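Cell division control protein 73 (Saccharomyces cerevisiae, PDB 3V46) acts in the PAF1 complex in transcription initiation, elongation and transcription-coupled histone modification, its C-terminal Ras-like domain promoting association of the complex with chromatin. Local coordinates at residues 23-28 / 92-97; 33-38 / 150-155; 74-79 / 101-106. All blocks are in the same frame, centred on the assembly; numbering follows the deposited sequence.

The chain forms the Ras-like C-terminal domain of Cdc73. After strand 16-18 it supplies 23-28, then the short helix holding 33-38, and after strand 68-73 the loop 74-79. At the end of strand 88-92 the segment 92-97 comes back to 23-28 and closes contact 1, joining the loops that follow two neighbouring parallel strands. Next, 101-106 closes contact 3, tying the loop after strand 68-73 to the loop before helix 108-114; it starts inside contact 1 and ends beyond it, so the two cross. Last, 150-155 on the C-terminal helix closes contact 2, crossing contact 1 and enclosing contact 3. Contacts 1 and 2 touch where L27 CD2 lies 3.8 Å from F35 CD2.

Contact 1 (23-28 / 92-97); sequences ASSILT and FTTGHT
At its edge, nearly in the ring plane, F92 receives a methyl of L27: CD1 lies 3.9 Å from F92 CE2. The ring of F120 also meets F92, with planes about 15° apart, so a flat aromatic group suits this place, and the branched end of L27 fills in at the rim. Toward the A23 end of 23-28, the loops meet through polar groups. S24 OG and the carbonyl oxygen of T94 stand 4.3 Å apart, and a water links them, donating to T94 O at 2.8 Å. The hydroxyl of T94 sits between its backbone N and carbonyl carbon (chi1 61°), from where OG1 accepts from H96 N at 3.1 Å in a nearly straight bond of 166°, an ST turn. The same rotamer leaves CG2 anti to the carbonyl carbon, 4.1 Å from S25 OG, itself bonded to the backbone N of A22. G95, inside the turn, has a positive phi at which a CB would press on the carbonyl oxygen of T94. The loops continue from adjacent parallel strands, 16-18 and 88-92; beyond the serines along the chain, L27 touches F120 of strand 116-122 and F35 of helix 32-38, while I32 of that helix touches F92.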
loop_
_atom_site.group_PDB
_atom_site.type_symbol
_atom_site.label_atom_id
_atom_site.label_comp_id
_atom_site.label_asym_id
_atom_site.label_seq_id
_atom_site.Cartn_x
_atom_site.Cartn_y
_atom_site.Cartn_z
ATOM N N ALA A 23 6.990 13.157 -4.542
ATOM C CA ALA A 23 7.465 14.086 -3.540
ATOM C C ALA A 23 6.409 14.288 -2.472
ATOM O O ALA A 23 6.730 14.453 -1.300
ATOM C CB ALA A 23 7.838 15.429 -4.188
ATOM N N SER A 24 5.146 14.235 -2.889
ATOM C CA SER A 24 4.012 14.519 -2.016
ATOM C C SER A 24 3.602 13.336 -1.138
ATOM O O SER A 24 2.756 13.479 -0.258
ATOM C CB SER A 24 2.813 14.920 -2.869
ATOM O OG SER A 24 2.504 13.884 -3.790
ATOM N N SER A 25 4.203 12.177 -1.365
ATOM C CA SER A 25 3.775 10.960 -0.674
ATOM C C SER A 25 3.924 11.080 0.824
ATOM O O SER A 25 4.975 11.477 1.312
ATOM C CB SER A 25 4.589 9.765 -1.149
ATOM O OG SER A 25 4.242 9.428 -2.479
ATOM N N ILE A 26 2.879 10.724 1.561
ATOM C CA ILE A 26 2.986 10.741 3.016
ATOM C C ILE A 26 3.424 9.381 3.557
ATOM O O ILE A 26 4.000 9.332 4.637
ATOM C CB ILE A 26 1.726 11.304 3.747
ATOM C CG1 ILE A 26 0.540 10.351 3.682
ATOM C CG2 ILE A 26 1.358 12.688 3.191
ATOM C CD1 ILE A 26 -0.686 10.902 4.441
ATOM N N LEU A 27 3.176 8.308 2.798
ATOM C CA LEU A 27 3.675 6.970 3.128
ATOM C C LEU A 27 4.577 6.456 2.007
ATOM O O LEU A 27 4.209 6.510 0.835
ATOM C CB LEU A 27 2.532 5.977 3.349
ATOM C CG LEU A 27 1.700 6.135 4.619
ATOM C CD1 LEU A 27 0.528 5.158 4.629
ATOM C CD2 LEU A 27 2.566 5.930 5.848
ATOM N N THR A 28 5.770 5.994 2.381
ATOM C CA THR A 28 6.727 5.439 1.429
ATOM C C THR A 28 7.383 4.210 2.048
ATOM O O THR A 28 7.136 3.902 3.210
ATOM C CB THR A 28 7.825 6.437 1.117
ATOM O OG1 THR A 28 8.701 6.530 2.247
ATOM C CG2 THR A 28 7.237 7.817 0.822
ATOM N N PHE A 92 -0.518 1.294 -3.204
ATOM C CA PHE A 92 -0.633 2.647 -2.699
ATOM C C PHE A 92 -0.380 3.588 -3.856
ATOM O O PHE A 92 0.600 3.426 -4.588
ATOM C CB PHE A 92 0.390 2.913 -1.592
ATOM C CG PHE A 92 0.089 2.229 -0.287
ATOM C CD1 PHE A 92 -0.393 0.937 -0.247
ATOM C CD2 PHE A 92 0.308 2.874 0.902
ATOM C CE1 PHE A 92 -0.655 0.313 0.969
ATOM C CE2 PHE A 92 0.054 2.249 2.112
ATOM C CZ PHE A 92 -0.412 0.973 2.144
ATOM N N THR A 93 -1.239 4.593 -4.011
ATOM C CA THR A 93 -1.144 5.493 -5.151
ATOM C C THR A 93 -0.628 6.874 -4.778
ATOM O O THR A 93 -0.911 7.401 -3.701
ATOM C CB THR A 93 -2.508 5.672 -5.836
ATOM O OG1 THR A 93 -3.443 6.209 -4.894
ATOM C CG2 THR A 93 -3.027 4.357 -6.352
ATOM N N THR A 94 0.129 7.448 -5.704
ATOM C CA THR A 94 0.740 8.754 -5.526
ATOM C C THR A 94 -0.211 9.831 -5.972
ATOM O O THR A 94 -0.091 10.976 -5.567
ATOM C CB THR A 94 2.000 8.898 -6.399
ATOM O OG1 THR A 94 1.635 8.754 -7.776
ATOM C CG2 THR A 94 3.031 7.843 -6.031
ATOM N N GLY A 95 -1.142 9.456 -6.840
ATOM C CA GLY A 95 -2.020 10.422 -7.470
ATOM C C GLY A 95 -1.620 10.765 -8.895
ATOM O O GLY A 95 -2.319 11.519 -9.551
ATOM N N HIS A 96 -0.499 10.234 -9.376
ATOM C CA HIS A 96 -0.091 10.448 -10.770
ATOM C C HIS A 96 -0.532 9.263 -11.606
ATOM O O HIS A 96 -0.225 8.125 -11.267
ATOM C CB HIS A 96 1.421 10.583 -10.884
ATOM C CG HIS A 96 1.973 11.775 -10.173
ATOM N ND1 HIS A 96 3.111 11.714 -9.401
ATOM C CD2 HIS A 96 1.549 13.061 -10.124
ATOM C CE1 HIS A 96 3.366 12.912 -8.903
ATOM N NE2 HIS A 96 2.429 13.743 -9.318
ATOM N N THR A 97 -1.231 9.518 -12.711
ATOM C CA THR A 97 -1.710 8.420 -13.536
ATOM C C THR A 97 -0.543 7.685 -14.198
ATOM O O THR A 97 -0.648 6.500 -14.500
ATOM C CB THR A 97 -2.717 8.891 -14.599
ATOM O OG1 THR A 97 -3.737 9.687 -13.976
ATOM C CG2 THR A 97 -3.363 7.692 -15.280
HETATM O O HOH W 1 1.108 11.877 -3.169
#

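Contact 2 (33-38 / 150-155)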
loop_
_atom_site.group_PDB
_atom_site.type_symbol
_atom_site.label_atom_id
_atom_site.label_comp_id
_atom_site.label_asym_id
_atom_site.label_seq_id
_atom_site.Cartn_x
_atom_site.Cartn_y
_atom_site.Cartn_z
ATOM N N LYS A 33 7.068 0.637 7.604
ATOM C CA LYS A 33 7.182 -0.329 8.681
ATOM C C LYS A 33 6.789 0.310 10.014
ATOM O O LYS A 33 6.026 -0.277 10.785
ATOM C CB LYS A 33 8.602 -0.899 8.736
ATOM C CG LYS A 33 8.776 -2.003 9.742
ATOM C CD LYS A 33 10.205 -2.537 9.712
ATOM C CE LYS A 33 10.597 -2.977 8.320
ATOM N NZ LYS A 33 11.899 -3.729 8.346
ATOM N N GLN A 34 7.307 1.502 10.297
ATOM C CA GLN A 34 6.955 2.186 11.533
ATOM C C GLN A 34 5.442 2.371 11.608
ATOM O O GLN A 34 4.822 2.197 12.657
ATOM C CB GLN A 34 7.635 3.554 11.611
ATOM C CG GLN A 34 9.146 3.478 11.677
ATOM C CD GLN A 34 9.749 4.537 12.585
ATOM O OE1 GLN A 34 9.032 5.325 13.207
ATOM N NE2 GLN A 34 11.076 4.559 12.666
ATOM N N PHE A 35 4.849 2.733 10.484
ATOM C CA PHE A 35 3.424 2.988 10.460
ATOM C C PHE A 35 2.631 1.705 10.702
ATOM O O PHE A 35 1.817 1.634 11.620
ATOM C CB PHE A 35 3.026 3.644 9.134
ATOM C CG PHE A 35 1.594 4.087 9.079
ATOM C CD1 PHE A 35 1.123 5.076 9.922
ATOM C CD2 PHE A 35 0.732 3.520 8.171
ATOM C CE1 PHE A 35 -0.205 5.485 9.864
ATOM C CE2 PHE A 35 -0.588 3.926 8.099
ATOM C CZ PHE A 35 -1.055 4.910 8.946
ATOM N N LEU A 36 2.875 0.688 9.890
ATOM C CA LEU A 36 2.073 -0.526 9.955
ATOM C C LEU A 36 2.380 -1.450 11.138
ATOM O O LEU A 36 1.504 -2.186 11.581
ATOM C CB LEU A 36 2.189 -1.307 8.651
ATOM C CG LEU A 36 1.622 -0.609 7.421
ATOM C CD1 LEU A 36 1.696 -1.542 6.245
ATOM C CD2 LEU A 36 0.179 -0.167 7.660
ATOM N N LEU A 37 3.609 -1.437 11.640
ATOM C CA LEU A 37 3.964 -2.308 12.750
ATOM C C LEU A 37 3.849 -1.625 14.106
ATOM O O LEU A 37 3.482 -2.264 15.098
ATOM C CB LEU A 37 5.381 -2.855 12.574
ATOM C CG LEU A 37 5.535 -3.816 11.394
ATOM C CD1 LEU A 37 6.942 -4.372 11.367
ATOM C CD2 LEU A 37 4.515 -4.950 11.475
ATOM N N GLU A 38 4.173 -0.338 14.163
ATOM C CA GLU A 38 4.194 0.359 15.437
ATOM C C GLU A 38 3.064 1.365 15.569
ATOM O O GLU A 38 2.918 1.995 16.614
ATOM C CB GLU A 38 5.531 1.070 15.620
ATOM C CG GLU A 38 6.732 0.153 15.497
ATOM C CD GLU A 38 8.010 0.818 15.960
ATOM O OE1 GLU A 38 8.425 1.820 15.335
ATOM O OE2 GLU A 38 8.592 0.346 16.960
ATOM N N VAL A 150 -3.446 4.627 15.667
ATOM C CA VAL A 150 -3.670 3.243 16.062
ATOM C C VAL A 150 -4.900 2.678 15.361
ATOM O O VAL A 150 -4.885 1.542 14.870
ATOM C CB VAL A 150 -3.817 3.107 17.593
ATOM C CG1 VAL A 150 -4.549 1.823 17.944
ATOM C CG2 VAL A 150 -2.446 3.136 18.243
ATOM N N GLU A 151 -5.960 3.472 15.307
ATOM C CA GLU A 151 -7.211 3.030 14.708
ATOM C C GLU A 151 -7.105 2.992 13.189
ATOM O O GLU A 151 -7.632 2.081 12.555
ATOM C CB GLU A 151 -8.371 3.935 15.141
ATOM C CG GLU A 151 -9.669 3.718 14.367
ATOM C CD GLU A 151 -10.359 2.404 14.697
ATOM O OE1 GLU A 151 -9.951 1.733 15.671
ATOM O OE2 GLU A 151 -11.322 2.047 13.978
ATOM N N VAL A 152 -6.410 3.967 12.607
ATOM C CA VAL A 152 -6.208 3.975 11.160
ATOM C C VAL A 152 -5.462 2.710 10.747
ATOM O O VAL A 152 -5.825 2.049 9.781
ATOM C CB VAL A 152 -5.438 5.219 10.682
ATOM C CG1 VAL A 152 -5.059 5.087 9.214
ATOM C CG2 VAL A 152 -6.272 6.462 10.881
ATOM N N VAL A 153 -4.431 2.355 11.497
ATOM C CA VAL A 153 -3.645 1.179 11.155
ATOM C C VAL A 153 -4.432 -0.113 11.365
ATOM O O VAL A 153 -4.343 -1.026 10.546
ATOM C CB VAL A 153 -2.307 1.170 11.917
ATOM C CG1 VAL A 153 -1.555 -0.120 11.690
ATOM C CG2 VAL A 153 -1.471 2.372 11.478
ATOM N N ARG A 154 -5.214 -0.184 12.440
ATOM C CA ARG A 154 -6.038 -1.356 12.691
ATOM C C ARG A 154 -7.015 -1.518 11.535
ATOM O O ARG A 154 -7.214 -2.619 11.013
ATOM C CB ARG A 154 -6.796 -1.230 14.020
ATOM C CG ARG A 154 -7.745 -2.374 14.281
ATOM C CD ARG A 154 -8.516 -2.194 15.590
ATOM N NE ARG A 154 -7.632 -2.136 16.755
ATOM C CZ ARG A 154 -7.401 -1.044 17.483
ATOM N NH1 ARG A 154 -7.995 0.109 17.188
ATOM N NH2 ARG A 154 -6.577 -1.108 18.521
ATOM N N TYR A 155 -7.604 -0.410 11.120
ATOM C CA TYR A 155 -8.551 -0.440 10.019
ATOM C C TYR A 155 -7.870 -0.835 8.717
ATOM O O TYR A 155 -8.427 -1.578 7.910
ATOM C CB TYR A 155 -9.234 0.912 9.850
ATOM C CG TYR A 155 -10.078 0.919 8.609
ATOM C CD1 TYR A 155 -11.320 0.309 8.586
ATOM C CD2 TYR A 155 -9.601 1.473 7.440
ATOM C CE1 TYR A 155 -12.076 0.288 7.434
ATOM C CE2 TYR A 155 -10.339 1.456 6.294
ATOM C CZ TYR A 155 -11.580 0.864 6.289
ATOM O OH TYR A 155 -12.325 0.844 5.127
#
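V153 pushes one methyl onto the face of the F35 ring: CG2 stands 3.7 Å from the ring centroid, 14° off the normal, in a CH-pi contact. The hollow that takes this bump is walled on its other side by backbone, since the same CG2 lies 3.4 Å from F35 O and V153 CG1 lies 3.7 Å from L36 O. A valine suits the spot because its two short branches straddle F35 O, CG1 also reaching L36 O. F35 turns its ring out from the helix with CG anti to the backbone N (chi1 -173°), which brings CZ to the second valine: V152 CG1 touches it at the ring edge, 4.0 Å away. Both F35 and V152 also touch L141 of strand 136-141. L36 adds a looser apolar touch, and its carbonyl oxygen also accepts from W157 NE1. Were the ring cut back to an alanine here, the V153 methyl would probably lose the face it rests on, with a gap opening beside V152. The helix axes pass 9.2 Å apart and run nearly perpendicular. Placing the helix after the first strand and the C-terminal helix on the same face of the sheet is characteristic of the Ras-like fold.

Contact 3 (74-79 / 101-106)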
loop_
_atom_site.group_PDB
_atom_site.type_symbol
_atom_site.label_atom_id
_atom_site.label_comp_id
_atom_site.label_asym_id
_atom_site.label_seq_id
_atom_site.Cartn_x
_atom_site.Cartn_y
_atom_site.Cartn_z
ATOM N N ASP A 74 8.984 -0.288 -3.824
ATOM C CA ASP A 74 8.723 1.032 -4.408
ATOM C C ASP A 74 8.991 1.079 -5.904
ATOM O O ASP A 74 9.013 2.151 -6.500
ATOM C CB ASP A 74 9.505 2.138 -3.683
ATOM C CG ASP A 74 11.009 2.120 -3.964
ATOM O OD1 ASP A 74 11.490 1.278 -4.739
ATOM O OD2 ASP A 74 11.723 2.982 -3.405
ATOM N N ASN A 75 9.153 -0.095 -6.507
ATOM C CA ASN A 75 9.529 -0.214 -7.906
ATOM C C ASN A 75 9.079 -1.574 -8.426
ATOM O O ASN A 75 8.599 -2.404 -7.668
ATOM C CB ASN A 75 11.045 -0.097 -8.045
ATOM C CG ASN A 75 11.762 -1.267 -7.406
ATOM O OD1 ASN A 75 12.053 -2.270 -8.063
ATOM N ND2 ASN A 75 12.005 -1.174 -6.112
ATOM N N THR A 76 9.238 -1.815 -9.715
ATOM C CA THR A 76 8.786 -3.078 -10.292
ATOM C C THR A 76 9.916 -3.884 -10.919
ATOM O O THR A 76 9.673 -4.703 -11.807
ATOM C CB THR A 76 7.681 -2.855 -11.347
ATOM O OG1 THR A 76 8.166 -1.996 -12.379
ATOM C CG2 THR A 76 6.440 -2.228 -10.712
ATOM N N ARG A 77 11.145 -3.668 -10.454
ATOM C CA ARG A 77 12.293 -4.390 -10.999
ATOM C C ARG A 77 12.219 -5.903 -10.738
ATOM O O ARG A 77 12.764 -6.693 -11.503
ATOM C CB ARG A 77 13.600 -3.823 -10.433
ATOM C CG ARG A 77 13.833 -2.351 -10.768
ATOM C CD ARG A 77 15.229 -1.875 -10.348
ATOM N NE ARG A 77 15.443 -1.987 -8.904
ATOM C CZ ARG A 77 15.101 -1.051 -8.019
ATOM N NH1 ARG A 77 15.326 -1.240 -6.726
ATOM N NH2 ARG A 77 14.531 0.075 -8.427
ATOM N N MET A 78 11.548 -6.300 -9.664
ATOM C CA MET A 78 11.456 -7.710 -9.289
ATOM C C MET A 78 10.528 -8.489 -10.211
ATOM O O MET A 78 10.484 -9.712 -10.147
ATOM C CB MET A 78 10.951 -7.860 -7.848
ATOM C CG MET A 78 9.456 -7.591 -7.670
ATOM S SD MET A 78 8.867 -7.952 -6.000
ATOM C CE MET A 78 8.786 -9.740 -6.021
ATOM N N PHE A 79 9.784 -7.781 -11.055
ATOM C CA PHE A 79 8.731 -8.400 -11.851
ATOM C C PHE A 79 9.288 -8.926 -13.163
ATOM O O PHE A 79 8.997 -8.401 -14.236
ATOM C CB PHE A 79 7.602 -7.399 -12.094
ATOM C CG PHE A 79 6.812 -7.077 -10.858
ATOM C CD1 PHE A 79 7.272 -6.151 -9.946
ATOM C CD2 PHE A 79 5.613 -7.713 -10.607
ATOM C CE1 PHE A 79 6.540 -5.865 -8.810
ATOM C CE2 PHE A 79 4.889 -7.428 -9.481
ATOM C CZ PHE A 79 5.357 -6.507 -8.582
ATOM N N ASN A 101 2.081 3.083 -15.724
ATOM C CA ASN A 101 2.409 2.887 -17.137
ATOM C C ASN A 101 3.096 1.555 -17.456
ATOM O O ASN A 101 2.848 0.960 -18.506
ATOM C CB ASN A 101 3.250 4.045 -17.669
ATOM C CG ASN A 101 3.594 3.871 -19.135
ATOM O OD1 ASN A 101 4.738 3.574 -19.489
ATOM N ND2 ASN A 101 2.594 4.026 -19.997
ATOM N N ASN A 102 3.956 1.086 -16.559
ATOM C CA ASN A 102 4.689 -0.162 -16.781
ATOM C C ASN A 102 4.108 -1.344 -15.999
ATOM O O ASN A 102 4.727 -2.401 -15.893
ATOM C CB ASN A 102 6.167 0.031 -16.430
ATOM C CG ASN A 102 6.947 -1.270 -16.435
ATOM O OD1 ASN A 102 7.369 -1.755 -17.488
ATOM N ND2 ASN A 102 7.145 -1.844 -15.250
ATOM N N TYR A 103 2.910 -1.166 -15.459
ATOM C CA TYR A 103 2.244 -2.238 -14.733
ATOM C C TYR A 103 1.603 -3.209 -15.735
ATOM O O TYR A 103 1.314 -2.835 -16.870
ATOM C CB TYR A 103 1.159 -1.667 -13.809
ATOM C CG TYR A 103 1.629 -0.959 -12.538
ATOM C CD1 TYR A 103 2.937 -0.538 -12.366
ATOM C CD2 TYR A 103 0.734 -0.727 -11.504
ATOM C CE1 TYR A 103 3.338 0.109 -11.193
ATOM C CE2 TYR A 103 1.118 -0.091 -10.338
ATOM C CZ TYR A 103 2.416 0.327 -10.180
ATOM O OH TYR A 103 2.771 0.953 -8.992
ATOM N N GLN A 104 1.358 -4.446 -15.311
ATOM C CA GLN A 104 0.727 -5.432 -16.185
ATOM C C GLN A 104 -0.605 -4.896 -16.684
ATOM O O GLN A 104 -0.943 -5.034 -17.866
ATOM C CB GLN A 104 0.491 -6.741 -15.435
ATOM C CG GLN A 104 -0.094 -7.832 -16.289
ATOM C CD GLN A 104 0.829 -8.224 -17.420
ATOM O OE1 GLN A 104 2.050 -8.238 -17.264
ATOM N NE2 GLN A 104 0.250 -8.542 -18.570
ATOM N N TRP A 105 -1.365 -4.306 -15.764
ATOM C CA TRP A 105 -2.632 -3.665 -16.088
ATOM C C TRP A 105 -2.424 -2.173 -15.888
ATOM O O TRP A 105 -2.322 -1.692 -14.749
ATOM C CB TRP A 105 -3.760 -4.211 -15.197
ATOM C CG TRP A 105 -3.778 -5.703 -15.189
ATOM C CD1 TRP A 105 -4.281 -6.520 -16.161
ATOM C CD2 TRP A 105 -3.236 -6.564 -14.181
ATOM N NE1 TRP A 105 -4.088 -7.836 -15.820
ATOM C CE2 TRP A 105 -3.454 -7.892 -14.605
ATOM C CE3 TRP A 105 -2.597 -6.343 -12.954
ATOM C CZ2 TRP A 105 -3.054 -8.993 -13.852
ATOM C CZ3 TRP A 105 -2.203 -7.435 -12.208
ATOM C CH2 TRP A 105 -2.430 -8.745 -12.663
ATOM N N ASN A 106 -2.298 -1.434 -16.989
ATOM C CA ASN A 106 -1.785 -0.065 -16.886
ATOM C C ASN A 106 -2.834 1.048 -16.883
ATOM O O ASN A 106 -2.489 2.229 -16.836
ATOM C CB ASN A 106 -0.735 0.199 -17.970
ATOM C CG ASN A 106 -1.303 0.115 -19.375
ATOM O OD1 ASN A 106 -2.515 0.040 -19.569
ATOM N ND2 ASN A 106 -0.421 0.146 -20.368
#
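T76 carries the whole of its loop's side of this contact, meeting two quite different neighbours with its two branches. Its hydroxyl OG1 lies 3.1 Å from N102 ND2, the two side chains running alongside each other in opposed senses. A chi1 of 58° sets OG1 between the backbone N and the carbonyl carbon and so leaves CG2 anti to the carbonyl carbon, 3.9 Å from Y103 CE1. Threonine fits because one small residue offers a polar and an apolar branch. In the order of the fold, 74-79 follows strand 68-73, roughly where Ras proteins carry switch II, although this domain does not bind GTP and no helix intervenes before strand 88-92. Local side-chain bonds help to shape 74-79. N75 OD1 accepts from R77 N at 2.9 Å in an Asx turn, while N75 ND2 donates to D74 OD1 at 2.9 Å, so both ends of the amide are used and its rotation is fixed. Overlapping this turn, a type I beta turn runs from T76 to F79. A tyrosine suits position Y103 because its ring packs on L18, I91 and L111 while its hydroxyl bonds to Q99 NE2; W85 touches both T76 and the Y103 ring.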